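Local coordinates for imelysin-like protein (Psychrobacter arcticus, PDB 3PF0), which is of uncharacterised function but belongs to the imelysin-like M75 family and is a putative metalloendopeptidase, probably carried as a lipoprotein, at residues A[76-79]-A[80-84]; A[100-103]-A[104-108]. All coordinates share one frame; numbering follows the deposited sequence.

Contact 1. Residues A[76-79]-A[80-84]; sequences LLHD and LAQKH
Asp79 and Lys83, one helical turn apart, form the charged part of this contact. The ammonium NZ of Lys83 lies 2.8 Å from OD2 of Asp79 in a salt bridge, while Lys83 NZ is 3.8 Å from the second oxygen, Asp79 OD1, so the grip is one-sided. NZ approaches OD2 on its syn side, 20° out of the carboxylate plane. Lys83 starts with CG beside the backbone N and anti to the carbonyl carbon, runs nearly straight over Asp79 O, and folds back only at its last torsion (chi4 55°), which swings NZ onto the carboxylate.

Among the polar groups, His78 and Gln82 are close without bonding: His78 NE2 and Gln82 NE2 are 3.4 Å apart at a poor angle. The amide nitrogen reaches the imidazole obliquely, with the two planes 79° apart. The other ring nitrogen, His78 ND1, hydrogen-bonds to the carbonyl O of Met190, which ties this turn to helix 183-214.

These pairs sit on the last turns of helix 48-84 and follow the i to i+4 spacing of an alpha-helix. Backbone bonds repeat along the segment, from Leu80 N to Leu76 O through to Lys83 N to Asp79 O; the shortest joins Gln82 N to His78 O at 2.8 Å.

The apolar component is Leu76 against Leu80. CD1 of Leu76 rests 3.9 Å from CG of Leu80, the two branched ends meeting at a slant, and Leu80 CG also lies 3.5 Å from Leu76 O. Both side chains also touch helix 92-112, Leu76 at Gln101 and Leu80 at Leu98, whereas Ala81 packs against Val189 and Met190 of helix 183-214.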
ATOM      1  N   LEU A  76      -4.208 -14.577  -8.979  1.00 29.06           N
ATOM      2  CA  LEU A  76      -5.423 -14.528  -9.799  1.00 30.65           C
ATOM      3  C   LEU A  76      -5.174 -13.710 -11.078  1.00 33.51           C
ATOM      4  O   LEU A  76      -5.655 -14.114 -12.140  1.00 34.25           O
ATOM      5  CB  LEU A  76      -6.663 -14.014  -9.036  1.00 31.43           C
ATOM      6  CG  LEU A  76      -7.999 -13.902  -9.862  1.00 37.90           C
ATOM      7  CD1 LEU A  76      -8.373 -15.219 -10.576  1.00 38.35           C
ATOM      8  CD2 LEU A  76      -9.135 -13.408  -9.008  1.00 41.35           C
ATOM      9  N   LEU A  77      -4.379 -12.614 -10.998  1.00 28.26           N
ATOM     10  CA  LEU A  77      -4.048 -11.815 -12.176  1.00 27.10           C
ATOM     11  C   LEU A  77      -3.242 -12.664 -13.153  1.00 31.32           C
ATOM     12  O   LEU A  77      -3.569 -12.688 -14.339  1.00 30.42           O
ATOM     13  CB  LEU A  77      -3.285 -10.514 -11.816  1.00 26.52           C
ATOM     14  CG  LEU A  77      -2.926  -9.568 -13.001  1.00 30.26           C
ATOM     15  CD1 LEU A  77      -4.186  -9.083 -13.760  1.00 30.06           C
ATOM     16  CD2 LEU A  77      -2.084  -8.393 -12.539  1.00 28.41           C
ATOM     17  N   HIS A  78      -2.205 -13.387 -12.643  1.00 27.96           N
ATOM     18  CA  HIS A  78      -1.373 -14.261 -13.463  1.00 27.46           C
ATOM     19  C   HIS A  78      -2.224 -15.343 -14.150  1.00 31.39           C
ATOM     20  O   HIS A  78      -2.100 -15.544 -15.357  1.00 33.51           O
ATOM     21  CB  HIS A  78      -0.230 -14.924 -12.648  1.00 27.71           C
ATOM     22  CG  HIS A  78       0.539 -15.905 -13.479  1.00 31.65           C
ATOM     23  ND1 HIS A  78       1.562 -15.486 -14.328  1.00 33.58           N
ATOM     24  CD2 HIS A  78       0.304 -17.221 -13.699  1.00 33.45           C
ATOM     25  CE1 HIS A  78       1.948 -16.570 -14.987  1.00 33.28           C
ATOM     26  NE2 HIS A  78       1.223 -17.639 -14.640  1.00 33.96           N
ATOM     27  N   ASP A  79      -3.055 -16.044 -13.384  1.00 26.71           N
ATOM     28  CA  ASP A  79      -3.863 -17.145 -13.899  1.00 26.97           C
ATOM     29  C   ASP A  79      -4.853 -16.674 -14.976  1.00 31.62           C
ATOM     30  O   ASP A  79      -4.995 -17.368 -15.990  1.00 30.30           O
ATOM     31  CB  ASP A  79      -4.590 -17.879 -12.779  1.00 28.05           C
ATOM     32  CG  ASP A  79      -5.044 -19.251 -13.216  1.00 38.87           C
ATOM     33  OD1 ASP A  79      -4.193 -20.149 -13.315  1.00 39.45           O
ATOM     34  OD2 ASP A  79      -6.222 -19.396 -13.564  1.00 46.14           O
ATOM     35  N   LEU A  80      -5.482 -15.483 -14.784  1.00 28.34           N
ATOM     36  CA  LEU A  80      -6.402 -14.924 -15.770  1.00 29.97           C
ATOM     37  C   LEU A  80      -5.673 -14.567 -17.054  1.00 34.78           C
ATOM     38  O   LEU A  80      -6.171 -14.900 -18.135  1.00 34.60           O
ATOM     39  CB  LEU A  80      -7.169 -13.705 -15.227  1.00 30.40           C
ATOM     40  CG  LEU A  80      -8.344 -14.036 -14.319  1.00 36.50           C
ATOM     41  CD1 LEU A  80      -8.964 -12.777 -13.770  1.00 37.39           C
ATOM     42  CD2 LEU A  80      -9.394 -14.884 -15.042  1.00 38.10           C
ATOM     43  N   ALA A  81      -4.470 -13.938 -16.937  1.00 32.03           N
ATOM     44  CA  ALA A  81      -3.609 -13.581 -18.072  1.00 32.05           C
ATOM     45  C   ALA A  81      -3.152 -14.845 -18.808  1.00 37.64           C
ATOM     46  O   ALA A  81      -3.232 -14.896 -20.026  1.00 38.86           O
ATOM     47  CB  ALA A  81      -2.400 -12.779 -17.590  1.00 32.10           C
ATOM     48  N   GLN A  82      -2.741 -15.888 -18.069  1.00 34.57           N
ATOM     49  CA  GLN A  82      -2.323 -17.162 -18.666  1.00 35.28           C
ATOM     50  C   GLN A  82      -3.487 -17.776 -19.484  1.00 39.52           C
ATOM     51  O   GLN A  82      -3.259 -18.319 -20.567  1.00 41.47           O
ATOM     52  CB  GLN A  82      -1.843 -18.129 -17.564  1.00 36.40           C
ATOM     53  CG  GLN A  82      -1.462 -19.523 -18.055  1.00 50.63           C
ATOM     54  CD  GLN A  82      -0.927 -20.373 -16.934  1.00 70.00           C
ATOM     55  OE1 GLN A  82      -1.664 -21.128 -16.290  1.00 64.45           O
ATOM     56  NE2 GLN A  82       0.375 -20.265 -16.675  1.00 59.89           N
ATOM     57  N   LYS A  83      -4.715 -17.684 -18.966  1.00 33.90           N
ATOM     58  CA  LYS A  83      -5.895 -18.214 -19.647  1.00 34.17           C
ATOM     59  C   LYS A  83      -6.230 -17.402 -20.919  1.00 38.04           C
ATOM     60  O   LYS A  83      -6.318 -17.983 -22.006  1.00 38.24           O
ATOM     61  CB  LYS A  83      -7.103 -18.242 -18.696  1.00 35.38           C
ATOM     62  CG  LYS A  83      -7.092 -19.434 -17.763  1.00 32.76           C
ATOM     63  CD  LYS A  83      -8.174 -19.334 -16.693  1.00 31.84           C
ATOM     64  CE  LYS A  83      -8.382 -20.667 -16.001  1.00 32.76           C
ATOM     65  NZ  LYS A  83      -7.116 -21.218 -15.433  1.00 32.37           N
ATOM     66  N   HIS A  84      -6.381 -16.070 -20.789  1.00 34.37           N
ATOM     67  CA  HIS A  84      -6.776 -15.221 -21.919  1.00 35.56           C
ATOM     68  C   HIS A  84      -5.701 -15.095 -23.005  1.00 40.53           C
ATOM     69  O   HIS A  84      -6.056 -15.009 -24.178  1.00 39.97           O
ATOM     70  CB  HIS A  84      -7.220 -13.822 -21.443  1.00 35.69           C
ATOM     71  CG  HIS A  84      -8.432 -13.832 -20.551  1.00 39.10           C
ATOM     72  ND1 HIS A  84      -9.440 -14.789 -20.691  1.00 41.74           N
ATOM     73  CD2 HIS A  84      -8.769 -12.992 -19.545  1.00 40.41           C
ATOM     74  CE1 HIS A  84     -10.333 -14.509 -19.757  1.00 41.22           C
ATOM     75  NE2 HIS A  84      -9.982 -13.430 -19.051  1.00 40.73           N
TER

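Contact 2. Residues A[100-103]-A[104-108]; sequences DQWL and VLAQA
Leu103 and Gln107 meet one turn apart. The amide oxygen OE1 of Gln107 comes to 3.8 Å from CG of Leu103, and the CG methylene of Gln107 lies 3.3 Å from Leu103 O. This follows from a first torsion of -76°, which sets Gln107 CG beside its own backbone N, on the side of the preceding turn. Leu103 O itself accepts the backbone N-H of Gln107 at 2.8 Å. Beyond the pair, Leu103 extends to Ala270 and Ile271 of helix 268-283, and Gln107 also touches Ala270.

Val104 packs against the preceding turn through both of its methyls and CB. Its CB lies 3.8 Å from OE1 of Gln101, whose chain bends at chi2 (43°) and so brings the amide across the valine. The other end of that amide, NE2, is bonded to the carbonyl O of Gln73, and Val104 touches the side chain of Gln73 as well.

Trp102 supplies the aromatic element. The methyl CB of Ala106 stands over one face of the indole in a CH-pi contact, 4.0 Å from the centroid of the six-membered ring and 14° off its normal. Trp102 NE1 donates to Ile168 O, an anchor that limits how far the indole can turn.

Gln101 and Leu105 touch helix 48-84, Trp102 helix 167-176 and Leu103 helix 268-283, so neighbouring positions of this one partly buried helix face three others, as in an all-helical bundle fold.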
ATOM      1  N   ASP A 100      -9.472  -4.901 -14.370  1.00 31.49           N
ATOM      2  CA  ASP A 100     -10.232  -4.929 -13.123  1.00 31.24           C
ATOM      3  C   ASP A 100      -9.470  -5.674 -12.036  1.00 32.87           C
ATOM      4  O   ASP A 100      -9.413  -5.189 -10.912  1.00 32.18           O
ATOM      5  CB  ASP A 100     -11.612  -5.577 -13.340  1.00 33.69           C
ATOM      6  CG  ASP A 100     -12.562  -4.756 -14.192  1.00 39.94           C
ATOM      7  OD1 ASP A 100     -12.234  -3.582 -14.492  1.00 40.37           O
ATOM      8  OD2 ASP A 100     -13.616  -5.296 -14.587  1.00 46.10           O
ATOM      9  N   GLN A 101      -8.875  -6.836 -12.377  1.00 28.99           N
ATOM     10  CA  GLN A 101      -8.099  -7.651 -11.447  1.00 27.61           C
ATOM     11  C   GLN A 101      -6.785  -6.929 -11.068  1.00 31.64           C
ATOM     12  O   GLN A 101      -6.343  -7.049  -9.924  1.00 31.93           O
ATOM     13  CB  GLN A 101      -7.837  -9.057 -12.017  1.00 28.56           C
ATOM     14  CG  GLN A 101      -7.190 -10.060 -11.044  1.00 32.41           C
ATOM     15  CD  GLN A 101      -7.760 -10.058  -9.636  1.00 42.57           C
ATOM     16  OE1 GLN A 101      -8.963  -9.903  -9.409  1.00 38.71           O
ATOM     17  NE2 GLN A 101      -6.905 -10.242  -8.654  1.00 33.88           N
ATOM     18  N   TRP A 102      -6.201  -6.141 -11.982  1.00 28.19           N
ATOM     19  CA  TRP A 102      -4.998  -5.366 -11.642  1.00 27.61           C
ATOM     20  C   TRP A 102      -5.336  -4.405 -10.488  1.00 33.11           C
ATOM     21  O   TRP A 102      -4.556  -4.309  -9.547  1.00 32.59           O
ATOM     22  CB  TRP A 102      -4.425  -4.606 -12.859  1.00 26.72           C
ATOM     23  CG  TRP A 102      -3.350  -3.622 -12.476  1.00 27.47           C
ATOM     24  CD1 TRP A 102      -2.025  -3.893 -12.275  1.00 29.79           C
ATOM     25  CD2 TRP A 102      -3.550  -2.262 -12.047  1.00 27.13           C
ATOM     26  NE1 TRP A 102      -1.377  -2.766 -11.810  1.00 28.68           N
ATOM     27  CE2 TRP A 102      -2.296  -1.762 -11.634  1.00 30.06           C
ATOM     28  CE3 TRP A 102      -4.670  -1.412 -11.987  1.00 28.41           C
ATOM     29  CZ2 TRP A 102      -2.134  -0.454 -11.164  1.00 29.33           C
ATOM     30  CZ3 TRP A 102      -4.507  -0.122 -11.512  1.00 29.19           C
ATOM     31  CH2 TRP A 102      -3.245   0.358 -11.147  1.00 29.54           C
ATOM     32  N   LEU A 103      -6.517  -3.711 -10.559  1.00 30.92           N
ATOM     33  CA  LEU A 103      -6.957  -2.755  -9.535  1.00 30.32           C
ATOM     34  C   LEU A 103      -7.144  -3.443  -8.175  1.00 34.51           C
ATOM     35  O   LEU A 103      -6.733  -2.868  -7.167  1.00 34.46           O
ATOM     36  CB  LEU A 103      -8.251  -2.024  -9.958  1.00 30.57           C
ATOM     37  CG  LEU A 103      -8.818  -0.933  -9.006  1.00 34.39           C
ATOM     38  CD1 LEU A 103      -7.743   0.088  -8.587  1.00 33.33           C
ATOM     39  CD2 LEU A 103     -10.022  -0.233  -9.629  1.00 34.50           C
ATOM     40  N   VAL A 104      -7.766  -4.656  -8.153  1.00 30.20           N
ATOM     41  CA  VAL A 104      -7.969  -5.467  -6.935  1.00 29.10           C
ATOM     42  C   VAL A 104      -6.587  -5.713  -6.287  1.00 33.25           C
ATOM     43  O   VAL A 104      -6.423  -5.507  -5.080  1.00 34.56           O
ATOM     44  CB  VAL A 104      -8.739  -6.796  -7.230  1.00 32.04           C
ATOM     45  CG1 VAL A 104      -8.824  -7.696  -5.993  1.00 31.56           C
ATOM     46  CG2 VAL A 104     -10.139  -6.531  -7.802  1.00 31.78           C
ATOM     47  N   LEU A 105      -5.591  -6.100  -7.109  1.00 28.61           N
ATOM     48  CA  LEU A 105      -4.210  -6.320  -6.687  1.00 28.10           C
ATOM     49  C   LEU A 105      -3.546  -5.018  -6.202  1.00 33.19           C
ATOM     50  O   LEU A 105      -2.840  -5.048  -5.190  1.00 34.35           O
ATOM     51  CB  LEU A 105      -3.383  -6.965  -7.826  1.00 27.23           C
ATOM     52  CG  LEU A 105      -1.845  -6.912  -7.707  1.00 29.68           C
ATOM     53  CD1 LEU A 105      -1.335  -7.720  -6.497  1.00 29.49           C
ATOM     54  CD2 LEU A 105      -1.200  -7.361  -8.973  1.00 28.57           C
ATOM     55  N   ALA A 106      -3.735  -3.901  -6.922  1.00 29.92           N
ATOM     56  CA  ALA A 106      -3.135  -2.609  -6.536  1.00 28.91           C
ATOM     57  C   ALA A 106      -3.700  -2.138  -5.197  1.00 31.86           C
ATOM     58  O   ALA A 106      -2.947  -1.631  -4.371  1.00 30.45           O
ATOM     59  CB  ALA A 106      -3.372  -1.561  -7.616  1.00 29.74           C
ATOM     60  N   GLN A 107      -5.008  -2.387  -4.956  1.00 29.99           N
ATOM     61  CA  GLN A 107      -5.699  -2.054  -3.703  1.00 30.40           C
ATOM     62  C   GLN A 107      -5.161  -2.914  -2.529  1.00 34.84           C
ATOM     63  O   GLN A 107      -4.949  -2.373  -1.441  1.00 35.69           O
ATOM     64  CB  GLN A 107      -7.214  -2.236  -3.853  1.00 31.80           C
ATOM     65  CG  GLN A 107      -7.881  -1.114  -4.656  1.00 35.16           C
ATOM     66  CD  GLN A 107      -9.354  -1.357  -4.828  1.00 50.12           C
ATOM     67  OE1 GLN A 107      -9.785  -2.232  -5.581  1.00 46.56           O
ATOM     68  NE2 GLN A 107     -10.166  -0.563  -4.164  1.00 47.52           N
ATOM     69  N   ALA A 108      -4.924  -4.231  -2.764  1.00 30.31           N
ATOM     70  CA  ALA A 108      -4.386  -5.175  -1.770  1.00 30.21           C
ATOM     71  C   ALA A 108      -2.960  -4.793  -1.365  1.00 32.67           C
ATOM     72  O   ALA A 108      -2.628  -4.846  -0.183  1.00 32.51           O
ATOM     73  CB  ALA A 108      -4.411  -6.606  -2.307  1.00 30.66           C
TER

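Followed from the N terminus, the chain reaches contact 1 at the end of helix 48-84, passes through the connection after it, and enters helix 92-112, where contact 2 lies. Each contact spans adjoining residues and closes only helical turns; the two are in series, neither nested nor crossed. Their centres are 13 Å apart, and the helices meet directly: Leu77 CD2 is 3.8 Å from Leu105 CD2, and Leu76 CD2 is 3.5 Å from Gln101 OE1. Contact 1 links this helix pair to helix 183-214, while contact 2, nearer the chain's centre, joins it to helices 167-176 and 268-283; all four segments belong to the imelysin-like part of the chain.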